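Local coordinates for bifunctional protein PutA (Bdellovibrio bacteriovorus, PDB 5UR2) that probably converts L-proline to L-glutamate, pairing an FAD-dependent proline dehydrogenase with an NAD+-dependent L-glutamate gamma-semialdehyde dehydrogenase in one chain, at residues 669-674 with 691-696; 752-757 with 890-895. One frame throughout, in Å; residues are numbered along the deposited sequence.

Overall arrangement
Both contacts pack a helix against a strand in the aldehyde dehydrogenase half of the chain, but in different sheets. Contact 1 joins a helix to the strand that follows it, with 16 residues between its segments; contact 2 joins a strand to a helix 132 intervening residues later. Their centres are about 41 Å apart and their nearest atoms about 24 Å. The two predicted active-site residues divide between these sheets: E746 ends a strand of the sheet that includes 691-693, while C780 lies just before strand 783-789, a neighbour of 751-755. Neither contact is part of those sites, and the inactivated flavin belongs to the separate proline dehydrogenase barrel.

Contact 1 (669-674 with 691-696)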
ATOM      1  N   GLN B 669      31.091 -12.765  15.325  1.00 25.53           N
ATOM      2  CA  GLN B 669      32.159 -12.237  14.492  1.00 29.53           C
ATOM      3  C   GLN B 669      32.127 -10.721  14.385  1.00 29.97           C
ATOM      4  O   GLN B 669      33.161 -10.114  14.086  1.00 29.01           O
ATOM      5  CB  GLN B 669      32.071 -12.852  13.095  1.00 26.19           C
ATOM      6  CG  GLN B 669      32.261 -14.355  13.069  1.00 23.05           C
ATOM      7  CD  GLN B 669      30.954 -15.143  13.214  1.00 27.15           C
ATOM      8  OE1 GLN B 669      29.916 -14.608  13.636  1.00 23.96           O
ATOM      9  NE2 GLN B 669      31.009 -16.436  12.869  1.00 20.86           N
ATOM     10  N   SER B 670      30.989 -10.094  14.687  1.00 24.90           N
ATOM     11  CA  SER B 670      30.812  -8.677  14.422  1.00 19.39           C
ATOM     12  C   SER B 670      30.152  -7.949  15.598  1.00 21.53           C
ATOM     13  O   SER B 670      29.440  -6.957  15.403  1.00 19.05           O
ATOM     14  CB  SER B 670      30.022  -8.483  13.122  1.00 23.20           C
ATOM     15  OG  SER B 670      28.763  -9.131  13.166  1.00 20.35           O
ATOM     16  N   THR B 671      30.441  -8.375  16.830  1.00 20.97           N
ATOM     17  CA  THR B 671      29.814  -7.742  17.986  1.00 20.21           C
ATOM     18  C   THR B 671      30.446  -6.396  18.339  1.00 18.92           C
ATOM     19  O   THR B 671      29.759  -5.522  18.879  1.00 19.53           O
ATOM     20  CB  THR B 671      29.832  -8.708  19.168  1.00 24.59           C
ATOM     21  OG1 THR B 671      29.057  -9.866  18.826  1.00 23.41           O
ATOM     22  CG2 THR B 671      29.251  -8.056  20.423  1.00 25.29           C
ATOM     23  N   VAL B 672      31.722  -6.177  18.026  1.00 22.90           N
ATOM     24  CA  VAL B 672      32.270  -4.826  18.188  1.00 18.08           C
ATOM     25  C   VAL B 672      31.507  -3.829  17.318  1.00 19.64           C
ATOM     26  O   VAL B 672      31.196  -2.711  17.755  1.00 24.97           O
ATOM     27  CB  VAL B 672      33.781  -4.800  17.887  1.00 18.48           C
ATOM     28  CG1 VAL B 672      34.322  -3.400  18.033  1.00 18.41           C
ATOM     29  CG2 VAL B 672      34.515  -5.728  18.819  1.00 19.18           C
ATOM     30  N   VAL B 673      31.154  -4.219  16.090  1.00 23.46           N
ATOM     31  CA  VAL B 673      30.334  -3.333  15.258  1.00 16.56           C
ATOM     32  C   VAL B 673      28.998  -3.066  15.937  1.00 21.06           C
ATOM     33  O   VAL B 673      28.540  -1.917  16.035  1.00 21.42           O
ATOM     34  CB  VAL B 673      30.135  -3.933  13.853  1.00 22.56           C
ATOM     35  CG1 VAL B 673      29.102  -3.123  13.046  1.00 20.05           C
ATOM     36  CG2 VAL B 673      31.454  -3.976  13.102  1.00 24.07           C
ATOM     37  N   ALA B 674      28.354  -4.126  16.419  1.00 17.02           N
ATOM     38  CA  ALA B 674      27.029  -3.980  17.015  1.00 16.22           C
ATOM     39  C   ALA B 674      27.084  -3.203  18.324  1.00 18.26           C
ATOM     40  O   ALA B 674      26.120  -2.517  18.687  1.00 26.06           O
ATOM     41  CB  ALA B 674      26.404  -5.352  17.214  1.00 16.37           C
ATOM     42  N   ILE B 691      15.429  -1.155  23.432  1.00 20.81           N
ATOM     43  CA  ILE B 691      16.377  -1.956  22.670  1.00 22.23           C
ATOM     44  C   ILE B 691      17.406  -2.511  23.649  1.00 26.01           C
ATOM     45  O   ILE B 691      17.969  -1.760  24.449  1.00 21.18           O
ATOM     46  CB  ILE B 691      17.042  -1.117  21.556  1.00 25.83           C
ATOM     47  CG1 ILE B 691      15.985  -0.707  20.523  1.00 25.10           C
ATOM     48  CG2 ILE B 691      18.150  -1.889  20.869  1.00 24.09           C
ATOM     49  CD1 ILE B 691      16.386   0.437  19.627  1.00 25.66           C
ATOM     50  N   ASN B 692      17.614  -3.828  23.627  1.00 23.16           N
ATOM     51  CA  ASN B 692      18.565  -4.466  24.524  1.00 18.75           C
ATOM     52  C   ASN B 692      19.628  -5.209  23.727  1.00 23.47           C
ATOM     53  O   ASN B 692      19.337  -5.814  22.693  1.00 23.50           O
ATOM     54  CB  ASN B 692      17.861  -5.416  25.496  1.00 18.50           C
ATOM     55  CG  ASN B 692      16.779  -4.712  26.295  1.00 21.00           C
ATOM     56  OD1 ASN B 692      17.043  -4.153  27.361  1.00 19.04           O
ATOM     57  ND2 ASN B 692      15.564  -4.678  25.745  1.00 17.99           N
ATOM     58  N   PHE B 693      20.859  -5.156  24.228  1.00 18.97           N
ATOM     59  CA  PHE B 693      22.051  -5.631  23.536  1.00 18.00           C
ATOM     60  C   PHE B 693      22.545  -6.900  24.221  1.00 22.36           C
ATOM     61  O   PHE B 693      23.069  -6.843  25.343  1.00 23.88           O
ATOM     62  CB  PHE B 693      23.123  -4.555  23.557  1.00 17.14           C
ATOM     63  CG  PHE B 693      24.387  -4.933  22.838  1.00 21.07           C
ATOM     64  CD1 PHE B 693      24.390  -5.128  21.466  1.00 18.37           C
ATOM     65  CD2 PHE B 693      25.586  -5.021  23.528  1.00 20.54           C
ATOM     66  CE1 PHE B 693      25.571  -5.425  20.796  1.00 24.28           C
ATOM     67  CE2 PHE B 693      26.773  -5.323  22.871  1.00 17.91           C
ATOM     68  CZ  PHE B 693      26.768  -5.527  21.508  1.00 17.55           C
ATOM     69  N   LEU B 694      22.394  -8.037  23.540  1.00 24.59           N
ATOM     70  CA  LEU B 694      22.589  -9.361  24.134  1.00 22.78           C
ATOM     71  C   LEU B 694      23.609 -10.157  23.329  1.00 22.05           C
ATOM     72  O   LEU B 694      23.249 -11.118  22.635  1.00 19.51           O
ATOM     73  CB  LEU B 694      21.258 -10.116  24.205  1.00 19.71           C
ATOM     74  CG  LEU B 694      21.293 -11.442  24.982  1.00 24.07           C
ATOM     75  CD1 LEU B 694      21.409 -11.195  26.480  1.00 26.64           C
ATOM     76  CD2 LEU B 694      20.082 -12.291  24.675  1.00 21.13           C
ATOM     77  N   PRO B 695      24.892  -9.812  23.426  1.00 22.24           N
ATOM     78  CA  PRO B 695      25.918 -10.625  22.759  1.00 27.93           C
ATOM     79  C   PRO B 695      26.022 -12.018  23.378  1.00 28.38           C
ATOM     80  O   PRO B 695      25.696 -12.235  24.552  1.00 29.45           O
ATOM     81  CB  PRO B 695      27.204  -9.815  22.975  1.00 19.55           C
ATOM     82  CG  PRO B 695      26.940  -9.023  24.208  1.00 22.20           C
ATOM     83  CD  PRO B 695      25.482  -8.695  24.189  1.00 24.02           C
ATOM     84  N   GLY B 696      26.448 -12.977  22.570  1.00 23.95           N
ATOM     85  CA  GLY B 696      26.588 -14.334  23.059  1.00 25.02           C
ATOM     86  C   GLY B 696      26.511 -15.344  21.931  1.00 27.51           C
ATOM     87  O   GLY B 696      26.546 -14.992  20.752  1.00 22.76           O
TER
HETATM   88  O   HOH W   1      27.557 -11.899  19.856  1.00 30.93           O
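The hydroxyl oxygen of T671, at the start of helix 671-684, is held by two partners. It is hydrogen-bonded to the carbonyl oxygen of A667, and it also accepts a hydrogen from a water, with T671 OG1 and the water oxygen 2.7 Å apart. The same water takes the backbone N-H of G696, 3.1 Å from G696 N to the water oxygen, and so it is the water that links the helix start to the turn after strand 691-693. Threonine suits this place because its two branches do different work. With chi1 at -62°, OG1 lies beside the backbone N while CG2 stands anti to that N. This points the hydroxyl at A667 O and the water, and the methyl at F693 and P695. T671 CG2 is 3.7 Å from F693 CZ and equally far, 3.7 Å, from P695 CB, filling the angle between phenyl ring and pyrrolidine. The ring is presented by its own first torsion, CG anti to the backbone N (chi1 -179°), which extends it toward the helix. One turn beyond T671, A674 meets the next ring atom, CB to F693 CE1 at 3.7 Å; alanine's small side chain lets the phenyl come near the helix backbone, where A674 O is 3.6 Å from F693 CE1. P695 CD lies 3.7 Å above the plane of the F693 ring, toward its rim, and backs one face. G696 has backbone angles that would press a side chain against the preceding carbonyl, which explains the glycine. V497 and V500 of strand 495-501 and M664 also touch F693. Helix 671-684 links the parallel neighbours 661-665 and 691-693, making this a beta-alpha-beta crossover of the Rossmann-like type, as in the NAD+-binding domains of aldehyde dehydrogenases.

Contact 2 (752-757 with 890-895); sequences AVIIDN and DQALDI
I754 meets A892 and L893 of helix 889-896, and the strand leads up to it through two residues held in the sheet. A752 and I754 pair by their backbones with strand 901-908 on one edge, whereas V753, between them, pairs with strand 783-789 on the other. I754 turns its side chain toward the helix, and both branches are used there. A chi1 of -59° sets CG1 beside the backbone N and leaves CG2 anti to it. CG2 rests on the helix where alanine allows a close approach, I754 CG2 to A892 CB being 3.8 Å; the CA atoms of I754 and A892 are accordingly just 6.8 Å apart. The other branch runs out extended, chi2 172°, to put I754 CD1 3.9 Å from L893 CD2. L893 starts out pointing away from the strand, but the end of its long branched chain comes back nearer, placing CD2 by I754 CD1; the two side chains cross at about a right angle. Helix 889-896 connects strand 880-886 to 901-908, and these flank 783-789 and 751-755 in a parallel run of the sheet. The helix is thus the linker of a beta-alpha-beta crossover that passes over two strands. I754 of the sheet and A892 and L893 of the helix are apolar because they meet in the buried layer between helix and sheet. I755 faces away, to V792 and F796 of helix 790-806, which covers the reverse side. Past the strand end, D756 accepts the N-H of the next residue, N757 N to D756 OD1 at 2.7 Å; the N-H meets OD1 from above the carboxylate plane, while S909 and N914 bind D756 OD2 and tie down the turn.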
ATOM      1  N   ALA B 752      23.057 -17.033 -10.033  1.00 26.48           N
ATOM      2  CA  ALA B 752      23.674 -17.189 -11.337  1.00 25.41           C
ATOM      3  C   ALA B 752      23.572 -15.893 -12.135  1.00 29.06           C
ATOM      4  O   ALA B 752      22.628 -15.115 -11.979  1.00 20.99           O
ATOM      5  CB  ALA B 752      23.025 -18.340 -12.114  1.00 21.19           C
ATOM      6  N   VAL B 753      24.575 -15.659 -12.976  1.00 30.25           N
ATOM      7  CA  VAL B 753      24.524 -14.645 -14.022  1.00 22.00           C
ATOM      8  C   VAL B 753      24.587 -15.372 -15.364  1.00 28.81           C
ATOM      9  O   VAL B 753      25.470 -16.211 -15.583  1.00 29.91           O
ATOM     10  CB  VAL B 753      25.672 -13.629 -13.879  1.00 20.74           C
ATOM     11  CG1 VAL B 753      25.599 -12.587 -15.004  1.00 19.93           C
ATOM     12  CG2 VAL B 753      25.604 -12.947 -12.520  1.00 19.35           C
ATOM     13  N   ILE B 754      23.640 -15.076 -16.249  1.00 29.64           N
ATOM     14  CA  ILE B 754      23.604 -15.687 -17.573  1.00 30.73           C
ATOM     15  C   ILE B 754      24.277 -14.742 -18.557  1.00 29.22           C
ATOM     16  O   ILE B 754      23.984 -13.539 -18.570  1.00 31.11           O
ATOM     17  CB  ILE B 754      22.166 -15.993 -18.020  1.00 33.01           C
ATOM     18  CG1 ILE B 754      21.482 -16.932 -17.032  1.00 29.58           C
ATOM     19  CG2 ILE B 754      22.183 -16.634 -19.423  1.00 22.84           C
ATOM     20  CD1 ILE B 754      20.008 -17.113 -17.313  1.00 26.34           C
ATOM     21  N   ILE B 755      25.174 -15.276 -19.375  1.00 29.53           N
ATOM     22  CA  ILE B 755      25.872 -14.506 -20.398  1.00 26.13           C
ATOM     23  C   ILE B 755      25.337 -14.930 -21.757  1.00 30.28           C
ATOM     24  O   ILE B 755      25.640 -16.029 -22.237  1.00 28.79           O
ATOM     25  CB  ILE B 755      27.388 -14.707 -20.334  1.00 27.24           C
ATOM     26  CG1 ILE B 755      27.908 -14.473 -18.917  1.00 26.76           C
ATOM     27  CG2 ILE B 755      28.057 -13.815 -21.359  1.00 28.62           C
ATOM     28  CD1 ILE B 755      27.628 -13.098 -18.380  1.00 27.91           C
ATOM     29  N   ASP B 756      24.539 -14.066 -22.382  1.00 35.16           N
ATOM     30  CA  ASP B 756      24.044 -14.325 -23.724  1.00 33.70           C
ATOM     31  C   ASP B 756      25.175 -14.181 -24.742  1.00 33.50           C
ATOM     32  O   ASP B 756      26.216 -13.583 -24.472  1.00 36.42           O
ATOM     33  CB  ASP B 756      22.916 -13.358 -24.079  1.00 30.90           C
ATOM     34  CG  ASP B 756      22.007 -13.890 -25.169  1.00 32.48           C
ATOM     35  OD1 ASP B 756      22.311 -14.973 -25.731  1.00 35.54           O
ATOM     36  OD2 ASP B 756      21.007 -13.205 -25.480  1.00 29.76           O
ATOM     37  N   ASN B 757      24.953 -14.741 -25.931  1.00 33.10           N
ATOM     38  CA  ASN B 757      25.983 -14.722 -26.968  1.00 36.32           C
ATOM     39  C   ASN B 757      26.337 -13.306 -27.418  1.00 37.42           C
ATOM     40  O   ASN B 757      27.466 -13.063 -27.860  1.00 35.71           O
ATOM     41  CB  ASN B 757      25.523 -15.547 -28.158  1.00 33.82           C
ATOM     42  CG  ASN B 757      25.613 -17.024 -27.887  1.00 37.31           C
ATOM     43  OD1 ASN B 757      26.561 -17.497 -27.249  1.00 34.14           O
ATOM     44  ND2 ASN B 757      24.612 -17.765 -28.340  1.00 37.97           N
ATOM     45  N   ASP B 890      17.350 -21.594 -23.515  1.00 37.02           N
ATOM     46  CA  ASP B 890      16.538 -22.634 -22.885  1.00 40.56           C
ATOM     47  C   ASP B 890      17.307 -23.349 -21.776  1.00 39.95           C
ATOM     48  O   ASP B 890      16.843 -23.435 -20.632  1.00 36.19           O
ATOM     49  CB  ASP B 890      16.074 -23.653 -23.929  1.00 44.05           C
ATOM     50  CG  ASP B 890      14.861 -23.193 -24.706  1.00 44.48           C
ATOM     51  OD1 ASP B 890      14.248 -22.171 -24.327  1.00 40.42           O
ATOM     52  OD2 ASP B 890      14.517 -23.881 -25.693  1.00 51.81           O
ATOM     53  N   GLN B 891      18.482 -23.899 -22.114  1.00 36.29           N
ATOM     54  CA  GLN B 891      19.263 -24.630 -21.121  1.00 32.86           C
ATOM     55  C   GLN B 891      19.797 -23.693 -20.044  1.00 33.17           C
ATOM     56  O   GLN B 891      19.905 -24.083 -18.873  1.00 31.92           O
ATOM     57  CB  GLN B 891      20.413 -25.387 -21.793  1.00 31.63           C
ATOM     58  CG  GLN B 891      21.138 -26.342 -20.844  1.00 38.82           C
ATOM     59  CD  GLN B 891      22.308 -27.068 -21.487  1.00 44.84           C
ATOM     60  OE1 GLN B 891      22.882 -26.608 -22.475  1.00 47.04           O
ATOM     61  NE2 GLN B 891      22.666 -28.214 -20.925  1.00 45.51           N
ATOM     62  N   ALA B 892      20.137 -22.458 -20.421  1.00 27.99           N
ATOM     63  CA  ALA B 892      20.663 -21.509 -19.449  1.00 27.86           C
ATOM     64  C   ALA B 892      19.638 -21.226 -18.362  1.00 34.97           C
ATOM     65  O   ALA B 892      19.971 -21.190 -17.171  1.00 32.34           O
ATOM     66  CB  ALA B 892      21.075 -20.214 -20.150  1.00 26.73           C
ATOM     67  N   LEU B 893      18.381 -21.044 -18.756  1.00 24.45           N
ATOM     68  CA  LEU B 893      17.335 -20.799 -17.781  1.00 25.99           C
ATOM     69  C   LEU B 893      17.065 -22.044 -16.942  1.00 28.37           C
ATOM     70  O   LEU B 893      16.942 -21.946 -15.714  1.00 28.52           O
ATOM     71  CB  LEU B 893      16.079 -20.310 -18.507  1.00 30.41           C
ATOM     72  CG  LEU B 893      16.259 -18.847 -18.949  1.00 26.75           C
ATOM     73  CD1 LEU B 893      15.197 -18.364 -19.947  1.00 23.63           C
ATOM     74  CD2 LEU B 893      16.247 -17.987 -17.734  1.00 26.66           C
ATOM     75  N   ASP B 894      17.028 -23.226 -17.581  1.00 29.71           N
ATOM     76  CA  ASP B 894      16.816 -24.480 -16.853  1.00 30.70           C
ATOM     77  C   ASP B 894      17.860 -24.659 -15.762  1.00 29.46           C
ATOM     78  O   ASP B 894      17.529 -24.979 -14.612  1.00 28.88           O
ATOM     79  CB  ASP B 894      16.868 -25.682 -17.802  1.00 33.93           C
ATOM     80  CG  ASP B 894      15.656 -25.782 -18.719  1.00 45.36           C
ATOM     81  OD1 ASP B 894      14.622 -25.129 -18.452  1.00 49.67           O
ATOM     82  OD2 ASP B 894      15.746 -26.546 -19.710  1.00 45.61           O
ATOM     83  N   ILE B 895      19.131 -24.466 -16.114  1.00 31.26           N
ATOM     84  CA  ILE B 895      20.196 -24.553 -15.122  1.00 35.00           C
ATOM     85  C   ILE B 895      20.029 -23.474 -14.063  1.00 32.42           C
ATOM     86  O   ILE B 895      20.151 -23.743 -12.859  1.00 29.42           O
ATOM     87  CB  ILE B 895      21.576 -24.479 -15.804  1.00 33.30           C
ATOM     88  CG1 ILE B 895      21.796 -25.737 -16.643  1.00 30.92           C
ATOM     89  CG2 ILE B 895      22.680 -24.305 -14.770  1.00 25.05           C
ATOM     90  CD1 ILE B 895      23.015 -25.674 -17.514  1.00 32.25           C
TER